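Local atomic coordinates of halogenase PltM (Pseudomonas fluorescens, PDB entry 6BZN), a protein that halogenates phenolic compounds with chloride, bromide or iodide, probably by an FAD-dependent mechanism. Residues A[104-109]-A[264-269]; A[226-231]-A[242-247]; A[362-367]-A[383-388]. One frame throughout, in Å; residues are numbered along the deposited sequence.

Contacts 1 and 2 are neighbours on the same side of the chain's centre, their own centres about 11 Å apart. Contact 2 falls within the chain stretch that contact 1 brings together, and the two touch directly: Leu108 N lies 2.7 Å from Lys246 O, and Lys246 NZ lies 2.8 Å from Asn265 O, both probable hydrogen bonds. Contact 3 is on the other side, about 33 Å from contact 1 and about 39 Å from contact 2, centre to centre. Residues that bind FAD are some way off: Cys104 is about 9 Å from Arg140 and Leu364 about 10 Å from Ala34, side chain to side chain. Contact 2 lies away from the FAD-binding residues.

Contact 1: A[104-109]-A[264-269]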
# COMPACT_ATOMS: atom_id res chain seq x y z
N CYS A 104 -10.64 8.38 -10.28
CA CYS A 104 -9.35 8.72 -9.70
C CYS A 104 -9.04 10.20 -9.71
O CYS A 104 -9.65 11.00 -10.45
CB CYS A 104 -8.21 7.97 -10.39
SG CYS A 104 -7.86 8.55 -12.06
N GLY A 105 -8.13 10.55 -8.83
CA GLY A 105 -7.36 11.77 -8.92
C GLY A 105 -5.97 11.43 -9.45
O GLY A 105 -5.67 10.29 -9.82
N ILE A 106 -5.11 12.43 -9.44
CA ILE A 106 -3.75 12.31 -9.97
C ILE A 106 -2.71 12.53 -8.88
O ILE A 106 -2.97 13.24 -7.91
CB ILE A 106 -3.55 13.30 -11.15
CG1 ILE A 106 -2.37 12.92 -12.00
CG2 ILE A 106 -3.44 14.74 -10.67
CD1 ILE A 106 -2.36 13.61 -13.35
N LYS A 107 -1.55 11.91 -9.04
CA LYS A 107 -0.40 12.26 -8.21
C LYS A 107 0.88 12.28 -9.01
O LYS A 107 1.15 11.37 -9.81
CB LYS A 107 -0.26 11.35 -6.98
CG LYS A 107 -0.23 9.87 -7.29
CD LYS A 107 0.19 9.02 -6.08
CE LYS A 107 1.65 9.18 -5.67
NZ LYS A 107 2.55 8.08 -6.09
N LEU A 108 1.66 13.32 -8.78
CA LEU A 108 2.95 13.49 -9.43
C LEU A 108 4.09 13.19 -8.48
O LEU A 108 5.26 13.36 -8.84
CB LEU A 108 3.05 14.91 -9.97
CG LEU A 108 1.94 15.28 -10.94
CD1 LEU A 108 2.04 16.76 -11.33
CD2 LEU A 108 1.97 14.39 -12.17
N GLY A 109 3.75 12.72 -7.27
CA GLY A 109 4.73 12.32 -6.28
C GLY A 109 4.15 12.31 -4.88
O GLY A 109 2.96 12.58 -4.68
N ASN A 264 -10.10 15.37 -6.81
CA ASN A 264 -10.61 16.51 -7.59
C ASN A 264 -9.51 17.39 -8.22
O ASN A 264 -9.73 18.57 -8.47
CB ASN A 264 -11.58 17.35 -6.73
CG ASN A 264 -10.89 18.09 -5.61
OD1 ASN A 264 -9.88 17.63 -5.07
ND2 ASN A 264 -11.43 19.24 -5.24
N ASN A 265 -8.35 16.79 -8.47
CA ASN A 265 -7.16 17.50 -8.93
C ASN A 265 -6.75 17.13 -10.36
O ASN A 265 -5.66 17.51 -10.80
CB ASN A 265 -6.00 17.22 -7.97
CG ASN A 265 -5.59 15.75 -7.92
OD1 ASN A 265 -6.18 14.90 -8.58
ND2 ASN A 265 -4.58 15.45 -7.11
N HIS A 266 -7.60 16.37 -11.06
CA HIS A 266 -7.32 15.92 -12.41
C HIS A 266 -8.13 16.81 -13.36
O HIS A 266 -9.33 16.96 -13.17
CB HIS A 266 -7.73 14.45 -12.59
CG HIS A 266 -7.22 13.84 -13.86
ND1 HIS A 266 -6.11 13.03 -13.92
CD2 HIS A 266 -7.66 13.95 -15.13
CE1 HIS A 266 -5.90 12.65 -15.17
NE2 HIS A 266 -6.82 13.20 -15.93
N PRO A 267 -7.50 17.37 -14.40
CA PRO A 267 -8.27 18.29 -15.26
C PRO A 267 -9.48 17.66 -15.98
O PRO A 267 -10.44 18.36 -16.24
CB PRO A 267 -7.22 18.83 -16.26
CG PRO A 267 -5.92 18.19 -15.93
CD PRO A 267 -6.15 17.09 -14.94
N GLN A 268 -9.41 16.38 -16.33
CA GLN A 268 -10.58 15.61 -16.81
C GLN A 268 -11.38 14.76 -15.78
O GLN A 268 -12.25 13.99 -16.17
CB GLN A 268 -10.17 14.72 -17.99
CG GLN A 268 -9.67 15.49 -19.20
CD GLN A 268 -8.17 15.38 -19.37
OE1 GLN A 268 -7.65 14.29 -19.64
NE2 GLN A 268 -7.46 16.50 -19.21
N GLY A 269 -11.10 14.92 -14.49
CA GLY A 269 -11.81 14.22 -13.43
C GLY A 269 -13.10 14.92 -13.07
O GLY A 269 -13.25 16.12 -13.30
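The side-chain amide of Asn265 pairs with the peptide N-H and C=O of Ile106, much as a neighbouring strand would. Strand 104-107 belongs to a two-stranded antiparallel sheet with strand 134-138, and residues 264-269 come from the loop between strands 256-262 and 273-281, which makes a type I beta turn from His266 to Gly269. Ile106 N donates to Asn265 OD1 at 2.8 Å, a nearly straight bond (169°). The return bond, from Asn265 ND2 to Ile106 O, is just as short but more bent, with Ile106 O lying 27° out of the amide plane. Two bonds thus fix the rotation of the amide, and ND2 spends its second hydrogen on Phe245 O. OD1 can come as near as 3.4 Å to the CA of Gly105 because no side chain stands there. Ile106 CG2 packs against the same oxygen and, at 3.6 Å, against the backbone O of Asn265. With CG anti to the backbone N (chi1 -168°), the His266 ring is turned beside its own carbonyl carbon and brings its ND1 edge to the isoleucine, while Pro267 CD stands over the rim of one ring face. His266 ND1 lies 3.8 Å from both CB and CD1 of Ile106, buried there with no polar partner in the model.

Contact 2: A[226-231]-A[242-247]; sequences KSYEDA and IELFKS
Leu244 CD1 sits almost exactly over the middle of one face of the Tyr228 ring, 3.8 Å from its centroid and 6° off the normal, a CH-pi contact. Both side chains point the same way and run side by side, so they also touch at their roots, where Tyr228 CB is 3.7 Å from Leu244 CB. The Phe245 ring is met over a face as well, but less centrally: Ser227 CB stands 30° off its normal, closest to the rim carbon CD1 at 3.4 Å. A third flat group, the Glu229 carboxylate, lies between these two packing pairs and is steeply inclined to the Phe245 ring. It takes two successive backbone N-H groups, one on each oxygen. Leu244 N reaches OE1 at 2.8 Å from the syn side, 23° out of the carboxylate plane, and Phe245 N uses the syn lone pair of OE2 at 3.2 Å. The Glu229 chain bends at chi2, which carries its end over to the loop. Water 1 donates to OE2 and to Glu243 OE1, and by standing between them probably eases the repulsion of two acids 4.6 Å apart, measured from Glu229 OE2 to Glu243 OE1. Replacing Glu229 by an alanine is likely to leave the N-H groups of Leu244 and Phe245 without their carboxylate acceptors and water 1 with one partner fewer. The carboxylate thus joins the loop before strand 248-253 to the short helix 228-231, at whose start Ser227 OG accepts from Asp230 N, the capping bond of an N-cap serine.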
# COMPACT_ATOMS: atom_id res chain seq x y z
N LYS A 226 -9.43 22.71 0.54
CA LYS A 226 -8.52 23.59 -0.20
C LYS A 226 -7.21 22.94 -0.59
O LYS A 226 -6.66 22.16 0.17
CB LYS A 226 -8.16 24.82 0.62
CG LYS A 226 -9.14 25.94 0.54
CD LYS A 226 -8.45 27.25 0.90
CE LYS A 226 -9.40 28.41 0.66
NZ LYS A 226 -8.87 29.63 1.29
N SER A 227 -6.70 23.32 -1.76
CA SER A 227 -5.40 22.85 -2.22
C SER A 227 -4.28 23.43 -1.34
O SER A 227 -4.42 24.51 -0.78
CB SER A 227 -5.18 23.28 -3.67
OG SER A 227 -4.89 24.67 -3.77
N TYR A 228 -3.17 22.71 -1.26
CA TYR A 228 -2.01 23.21 -0.53
C TYR A 228 -1.60 24.61 -1.04
O TYR A 228 -1.30 25.50 -0.26
CB TYR A 228 -0.81 22.27 -0.66
CG TYR A 228 0.36 22.78 0.15
CD1 TYR A 228 1.27 23.70 -0.41
CD2 TYR A 228 0.53 22.40 1.47
CE1 TYR A 228 2.32 24.19 0.34
CE2 TYR A 228 1.58 22.88 2.22
CZ TYR A 228 2.47 23.79 1.66
OH TYR A 228 3.50 24.28 2.39
N GLU A 229 -1.60 24.78 -2.36
CA GLU A 229 -1.14 26.04 -2.96
C GLU A 229 -2.05 27.21 -2.58
O GLU A 229 -1.55 28.30 -2.32
CB GLU A 229 -1.02 25.93 -4.48
CG GLU A 229 0.24 25.24 -4.97
CD GLU A 229 0.30 23.75 -4.64
OE1 GLU A 229 1.40 23.28 -4.28
OE2 GLU A 229 -0.73 23.05 -4.75
N ASP A 230 -3.37 26.99 -2.54
CA ASP A 230 -4.33 28.03 -2.12
C ASP A 230 -4.35 28.25 -0.62
O ASP A 230 -4.57 29.37 -0.18
CB ASP A 230 -5.77 27.69 -2.57
CG ASP A 230 -5.96 27.81 -4.07
OD1 ASP A 230 -5.18 28.54 -4.72
OD2 ASP A 230 -6.88 27.15 -4.62
N ALA A 231 -4.16 27.20 0.16
CA ALA A 231 -4.30 27.28 1.61
C ALA A 231 -3.03 27.76 2.29
O ALA A 231 -3.11 28.46 3.29
CB ALA A 231 -4.71 25.93 2.18
N ILE A 242 6.40 20.29 -8.41
CA ILE A 242 5.03 19.81 -8.62
C ILE A 242 4.10 20.51 -7.65
O ILE A 242 4.50 20.84 -6.53
CB ILE A 242 4.91 18.28 -8.44
CG1 ILE A 242 5.39 17.83 -7.05
CG2 ILE A 242 5.71 17.58 -9.53
CD1 ILE A 242 5.12 16.37 -6.73
N GLU A 243 2.85 20.73 -8.07
CA GLU A 243 1.82 21.21 -7.16
C GLU A 243 1.60 20.14 -6.10
O GLU A 243 1.40 18.96 -6.44
CB GLU A 243 0.49 21.43 -7.87
CG GLU A 243 0.44 22.53 -8.91
CD GLU A 243 -0.84 22.48 -9.74
OE1 GLU A 243 -1.93 22.26 -9.17
OE2 GLU A 243 -0.74 22.63 -10.96
N LEU A 244 1.61 20.53 -4.84
CA LEU A 244 1.33 19.58 -3.76
C LEU A 244 -0.12 19.09 -3.84
O LEU A 244 -0.41 17.96 -3.43
CB LEU A 244 1.64 20.14 -2.39
CG LEU A 244 3.00 20.77 -2.03
CD1 LEU A 244 3.38 20.41 -0.60
CD2 LEU A 244 4.12 20.42 -2.97
N PHE A 245 -1.00 19.92 -4.40
CA PHE A 245 -2.37 19.53 -4.74
C PHE A 245 -2.42 18.29 -5.64
O PHE A 245 -3.30 17.44 -5.47
CB PHE A 245 -3.07 20.71 -5.45
CG PHE A 245 -4.53 20.50 -5.76
CD1 PHE A 245 -5.42 20.05 -4.77
CD2 PHE A 245 -5.04 20.81 -7.02
CE1 PHE A 245 -6.77 19.87 -5.06
CE2 PHE A 245 -6.40 20.64 -7.31
CZ PHE A 245 -7.26 20.18 -6.31
N LYS A 246 -1.47 18.19 -6.56
CA LYS A 246 -1.31 17.05 -7.45
C LYS A 246 -0.26 16.07 -6.91
O LYS A 246 0.59 15.58 -7.64
CB LYS A 246 -0.91 17.54 -8.86
CG LYS A 246 -1.92 18.46 -9.53
CD LYS A 246 -1.52 18.72 -10.98
CE LYS A 246 -2.44 19.73 -11.68
NZ LYS A 246 -3.78 19.16 -11.99
N SER A 247 -0.37 15.77 -5.62
CA SER A 247 0.52 14.84 -4.95
C SER A 247 -0.23 14.18 -3.80
O SER A 247 -1.27 14.67 -3.35
CB SER A 247 1.74 15.58 -4.40
OG SER A 247 1.45 16.23 -3.17
O HOH W 1 -2.26 23.73 -6.85

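Contact 3: A[362-367]-A[383-388]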
# COMPACT_ATOMS: atom_id res chain seq x y z
N LEU A 362 0.85 -11.92 -7.86
CA LEU A 362 1.73 -12.25 -8.96
C LEU A 362 2.59 -13.49 -8.67
O LEU A 362 2.82 -14.31 -9.56
CB LEU A 362 2.58 -11.03 -9.24
CG LEU A 362 3.40 -10.88 -10.51
CD1 LEU A 362 2.61 -11.17 -11.77
CD2 LEU A 362 3.95 -9.45 -10.49
N ARG A 363 3.03 -13.63 -7.42
CA ARG A 363 3.78 -14.80 -7.00
C ARG A 363 2.90 -16.03 -6.79
O ARG A 363 3.31 -17.14 -7.14
CB ARG A 363 4.54 -14.50 -5.71
CG ARG A 363 5.68 -13.53 -5.89
CD ARG A 363 6.23 -13.09 -4.55
NE ARG A 363 7.43 -12.25 -4.65
CZ ARG A 363 8.68 -12.70 -4.73
NH1 ARG A 363 8.96 -14.00 -4.76
NH2 ARG A 363 9.69 -11.84 -4.78
N LEU A 364 1.73 -15.84 -6.19
CA LEU A 364 0.84 -16.95 -5.84
C LEU A 364 0.16 -17.62 -7.04
O LEU A 364 0.04 -18.85 -7.10
CB LEU A 364 -0.23 -16.46 -4.85
CG LEU A 364 -1.29 -17.49 -4.41
CD1 LEU A 364 -0.68 -18.63 -3.61
CD2 LEU A 364 -2.40 -16.78 -3.64
N ALA A 365 -0.34 -16.81 -7.99
CA ALA A 365 -1.25 -17.32 -9.02
C ALA A 365 -0.62 -18.44 -9.88
O ALA A 365 -1.26 -19.45 -10.09
CB ALA A 365 -1.81 -16.20 -9.88
N PRO A 366 0.65 -18.27 -10.32
CA PRO A 366 1.29 -19.36 -11.08
C PRO A 366 1.41 -20.64 -10.28
O PRO A 366 1.30 -21.73 -10.87
CB PRO A 366 2.68 -18.79 -11.40
CG PRO A 366 2.47 -17.33 -11.39
CD PRO A 366 1.53 -17.10 -10.25
N LYS A 367 1.60 -20.53 -8.96
CA LYS A 367 1.72 -21.70 -8.11
C LYS A 367 0.38 -22.40 -7.92
O LYS A 367 0.32 -23.61 -7.84
CB LYS A 367 2.34 -21.32 -6.76
CG LYS A 367 3.73 -20.70 -6.92
CD LYS A 367 4.30 -20.27 -5.60
CE LYS A 367 5.61 -19.50 -5.76
NZ LYS A 367 6.67 -20.38 -6.32
N ILE A 383 5.66 -21.91 -0.26
CA ILE A 383 6.53 -21.35 0.78
C ILE A 383 7.12 -19.99 0.39
O ILE A 383 7.27 -19.13 1.24
CB ILE A 383 7.63 -22.35 1.22
CG1 ILE A 383 8.26 -21.93 2.55
CG2 ILE A 383 8.70 -22.54 0.15
CD1 ILE A 383 7.34 -22.07 3.74
N GLU A 384 7.42 -19.79 -0.88
CA GLU A 384 7.98 -18.52 -1.31
C GLU A 384 6.94 -17.38 -1.30
O GLU A 384 7.32 -16.21 -1.22
CB GLU A 384 8.64 -18.64 -2.68
CG GLU A 384 9.84 -19.59 -2.69
CD GLU A 384 11.01 -19.15 -1.81
OE1 GLU A 384 11.23 -17.93 -1.65
OE2 GLU A 384 11.72 -20.04 -1.27
N VAL A 385 5.66 -17.73 -1.37
CA VAL A 385 4.60 -16.74 -1.18
C VAL A 385 4.64 -16.23 0.27
O VAL A 385 4.60 -15.02 0.53
CB VAL A 385 3.21 -17.31 -1.56
CG1 VAL A 385 2.11 -16.31 -1.28
CG2 VAL A 385 3.19 -17.67 -3.04
N GLU A 386 4.75 -17.16 1.22
CA GLU A 386 4.89 -16.78 2.62
C GLU A 386 6.15 -15.98 2.91
O GLU A 386 6.12 -15.00 3.65
CB GLU A 386 4.89 -18.04 3.49
CG GLU A 386 4.95 -17.76 4.98
CD GLU A 386 4.73 -19.01 5.79
OE1 GLU A 386 5.73 -19.61 6.23
OE2 GLU A 386 3.56 -19.43 5.94
N ARG A 387 7.28 -16.44 2.37
CA ARG A 387 8.54 -15.76 2.57
C ARG A 387 8.47 -14.31 2.09
O ARG A 387 8.84 -13.40 2.82
CB ARG A 387 9.68 -16.51 1.88
CG ARG A 387 11.02 -15.80 1.95
CD ARG A 387 12.13 -16.71 1.45
NE ARG A 387 13.39 -16.00 1.26
CZ ARG A 387 14.12 -15.96 0.13
NH1 ARG A 387 13.75 -16.60 -0.97
NH2 ARG A 387 15.26 -15.27 0.12
N HIS A 388 7.98 -14.09 0.87
CA HIS A 388 7.75 -12.73 0.40
C HIS A 388 6.84 -11.92 1.36
O HIS A 388 7.21 -10.84 1.79
CB HIS A 388 7.15 -12.70 -1.01
CG HIS A 388 6.58 -11.37 -1.35
ND1 HIS A 388 5.22 -11.13 -1.39
CD2 HIS A 388 7.18 -10.17 -1.54
CE1 HIS A 388 5.01 -9.85 -1.65
NE2 HIS A 388 6.18 -9.25 -1.73
O HOH W 2 7.05 -21.46 -3.25
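Arg363 lies across His388: the guanidinium plane of Arg363 and the imidazole plane of His388 are nearly parallel, 12° apart, although the two side chains cross at a slant. The overlap is offset: Arg363 NE is over one face of the ring, 3.5 Å from His388 CG, while His388 CB lies 3.6 Å above the guanidinium plane, toward its rim. The arginine chain, extended from CG to NE, carries the guanidinium across to the ring. At its far side His388 NE2 is hydrogen-bonded to a glycerol, probably from the crystallisation liquor. The backbones behind this pair are helices 352-374 and 383-406, whose local axes run antiparallel (172°) with a closest approach of 9.3 Å. One turn back from His388, Val385 puts a single methyl, CG2, between the helices, 3.7 Å from Leu364 CA and 4.0 Å from Leu364 CD1. The same methyl meets Lys367 CD at 3.8 Å, as the aliphatic part of the lysine slides past the valine in the opposite direction. Lys367 bends only at its last torsion (chi4 -66°). Water 2 accepts from Glu384 N and, weakly, from Lys367 NZ. Direct packing between the segments is therefore made of methyls, methylenes and flat faces, while the formal charges pair elsewhere: Glu384 OE1 with Arg387 NH1 on its own helix at 2.9 Å, Lys367 NZ with Glu452, and Arg363 NE in a salt bridge with Glu359, one turn earlier, which probably keeps the guanidinium flat over the ring.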